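Local coordinates for StAR-related lipid transfer protein 13 (Homo sapiens, PDB 2PSO) that activates the GTPase activity of RhoA and perhaps Cdc42, and carries a lipid-binding START domain, the part modelled here, at residues 76-81 / 191-196. Numbering follows the deposited sequence.
Sequences LWKASV and THICRI
Ile193 faces Lys78 as an antiparallel non-hydrogen-bonded pair and reaches diagonally to Leu76, touching each with a different branch. Its CG2 meets Leu76 CG at 3.9 Å, while CG1 runs beside the Lys78 chain, 3.8 Å from Lys78 CG. That split follows from chi1 of -59°, which sets CG1 beside the backbone N and turns CG2 anti to it. Cutting Ile193 back to alanine would probably cost Leu76 part of its packing and leave the Lys78 methylenes less to lie against. Leu76 also rests CD1 on Arg195 CB at 3.5 Å, the two side chains crossing at about a right angle. On the face that carries Lys78 and Ile193, Ser80 OG and Thr191 OG1 share a hydrogen bond of 2.9 Å.

Beneath these side chains, Trp77 pairs with Cys194 and Ala79 with His192. Trp77 N reaches Cys194 O at 2.8 Å, whereas the return bond from Cys194 N to Trp77 O is weak, with an angle of 128° at the hydrogen. Neither Ala79–His192 bond is weak.

In the next shell, Asp70 makes a salt bridge with Arg195, which also bonds to Leu74 O, and Lys78 has a cation-pi contact with Trp52. On the opposite face, Trp77 meets Phe210 and Cys194 touches Cys214, both on helix 209-223. Strands 76-83 and 188-196 thus link strands 62-66 and 169-182 within the curved, largely antiparallel sheet that, with its C-terminal helix packed across it, characterises the START helix-grip fold.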
loop_
_atom_site.group_PDB
_atom_site.type_symbol
_atom_site.label_atom_id
_atom_site.label_comp_id
_atom_site.label_asym_id
_atom_site.label_seq_id
_atom_site.Cartn_x
_atom_site.Cartn_y
_atom_site.Cartn_z
ATOM N N LEU A 76 -3.328 -2.940 -9.548
ATOM C CA LEU A 76 -3.695 -3.092 -8.164
ATOM C C LEU A 76 -2.688 -4.053 -7.586
ATOM O O LEU A 76 -2.581 -5.178 -8.059
ATOM C CB LEU A 76 -5.067 -3.733 -8.078
ATOM C CG LEU A 76 -5.695 -3.854 -6.698
ATOM C CD1 LEU A 76 -5.935 -2.462 -6.128
ATOM C CD2 LEU A 76 -7.014 -4.626 -6.785
ATOM N N TRP A 77 -1.950 -3.640 -6.569
ATOM C CA TRP A 77 -0.973 -4.543 -5.960
ATOM C C TRP A 77 -1.400 -5.146 -4.639
ATOM O O TRP A 77 -2.302 -4.650 -3.981
ATOM C CB TRP A 77 0.320 -3.822 -5.729
ATOM C CG TRP A 77 0.948 -3.356 -6.964
ATOM C CD1 TRP A 77 0.754 -2.160 -7.587
ATOM C CD2 TRP A 77 1.909 -4.065 -7.741
ATOM N NE1 TRP A 77 1.559 -2.074 -8.691
ATOM C CE2 TRP A 77 2.276 -3.234 -8.808
ATOM C CE3 TRP A 77 2.500 -5.328 -7.632
ATOM C CZ2 TRP A 77 3.200 -3.621 -9.762
ATOM C CZ3 TRP A 77 3.426 -5.712 -8.581
ATOM C CH2 TRP A 77 3.765 -4.863 -9.633
ATOM N N LYS A 78 -0.708 -6.210 -4.250
ATOM C CA LYS A 78 -1.012 -6.942 -3.034
ATOM C C LYS A 78 0.260 -7.514 -2.448
ATOM O O LYS A 78 0.808 -8.454 -3.004
ATOM C CB LYS A 78 -1.985 -8.074 -3.336
ATOM C CG LYS A 78 -2.347 -8.910 -2.137
ATOM C CD LYS A 78 -3.579 -9.764 -2.402
ATOM C CE LYS A 78 -3.232 -11.032 -3.142
ATOM N NZ LYS A 78 -2.638 -12.039 -2.218
ATOM N N ALA A 79 0.720 -6.956 -1.329
ATOM C CA ALA A 79 1.889 -7.484 -0.612
ATOM C C ALA A 79 1.551 -8.070 0.762
ATOM O O ALA A 79 0.610 -7.619 1.416
ATOM C CB ALA A 79 2.951 -6.434 -0.481
ATOM N N SER A 80 2.325 -9.075 1.187
ATOM C CA SER A 80 2.128 -9.761 2.476
ATOM C C SER A 80 3.375 -9.969 3.327
ATOM O O SER A 80 4.499 -9.937 2.822
ATOM C CB SER A 80 1.530 -11.119 2.244
ATOM O OG SER A 80 0.151 -10.976 2.097
ATOM N N VAL A 81 3.156 -10.182 4.626
ATOM C CA VAL A 81 4.180 -10.648 5.548
ATOM C C VAL A 81 3.503 -11.310 6.716
ATOM O O VAL A 81 2.307 -11.116 6.953
ATOM C CB VAL A 81 4.984 -9.517 6.170
ATOM C CG1 VAL A 81 6.188 -9.135 5.320
ATOM C CG2 VAL A 81 4.094 -8.357 6.453
ATOM N N THR A 191 -1.697 -7.997 5.265
ATOM C CA THR A 191 -1.814 -7.880 3.815
ATOM C C THR A 191 -2.238 -6.483 3.406
ATOM O O THR A 191 -3.303 -6.004 3.804
ATOM C CB THR A 191 -2.821 -8.881 3.257
ATOM O OG1 THR A 191 -2.307 -10.207 3.411
ATOM C CG2 THR A 191 -3.094 -8.624 1.787
ATOM N N HIS A 192 -1.403 -5.820 2.615
ATOM C CA HIS A 192 -1.776 -4.543 2.036
ATOM C C HIS A 192 -2.123 -4.606 0.524
ATOM O O HIS A 192 -1.233 -4.746 -0.328
ATOM C CB HIS A 192 -0.664 -3.544 2.267
ATOM C CG HIS A 192 -1.049 -2.147 1.931
ATOM N ND1 HIS A 192 -0.126 -1.184 1.575
ATOM C CD2 HIS A 192 -2.260 -1.542 1.896
ATOM C CE1 HIS A 192 -0.753 -0.045 1.326
ATOM N NE2 HIS A 192 -2.049 -0.233 1.523
ATOM N N ILE A 193 -3.408 -4.495 0.197
ATOM C CA ILE A 193 -3.819 -4.303 -1.184
ATOM C C ILE A 193 -4.009 -2.837 -1.545
ATOM O O ILE A 193 -4.973 -2.225 -1.108
ATOM C CB ILE A 193 -5.166 -4.972 -1.473
ATOM C CG1 ILE A 193 -5.088 -6.471 -1.200
ATOM C CG2 ILE A 193 -5.590 -4.701 -2.936
ATOM C CD1 ILE A 193 -6.433 -7.089 -0.941
ATOM N N CYS A 194 -3.141 -2.276 -2.375
ATOM C CA CYS A 194 -3.368 -0.909 -2.804
ATOM C C CYS A 194 -3.074 -0.571 -4.280
ATOM O O CYS A 194 -2.566 -1.381 -5.047
ATOM C CB CYS A 194 -2.570 0.019 -1.937
ATOM S SG CYS A 194 -0.878 0.001 -2.453
ATOM N N ARG A 195 -3.390 0.673 -4.630
ATOM C CA ARG A 195 -3.390 1.177 -5.984
ATOM C C ARG A 195 -3.293 2.682 -5.849
ATOM O O ARG A 195 -4.283 3.362 -5.593
ATOM C CB ARG A 195 -4.714 0.826 -6.668
ATOM C CG ARG A 195 -4.769 1.160 -8.173
ATOM C CD ARG A 195 -6.135 0.845 -8.827
ATOM N NE ARG A 195 -6.005 0.740 -10.278
ATOM C CZ ARG A 195 -7.000 0.673 -11.168
ATOM N NH1 ARG A 195 -8.273 0.705 -10.800
ATOM N NH2 ARG A 195 -6.701 0.557 -12.455
ATOM N N ILE A 196 -2.090 3.207 -5.994
ATOM C CA ILE A 196 -1.878 4.630 -5.838
ATOM C C ILE A 196 -1.464 5.235 -7.176
ATOM O O ILE A 196 -0.805 4.579 -7.986
ATOM C CB ILE A 196 -0.799 4.897 -4.786
ATOM C CG1 ILE A 196 -1.042 3.998 -3.569
ATOM C CG2 ILE A 196 -0.792 6.354 -4.373
ATOM C CD1 ILE A 196 -0.082 4.225 -2.419
#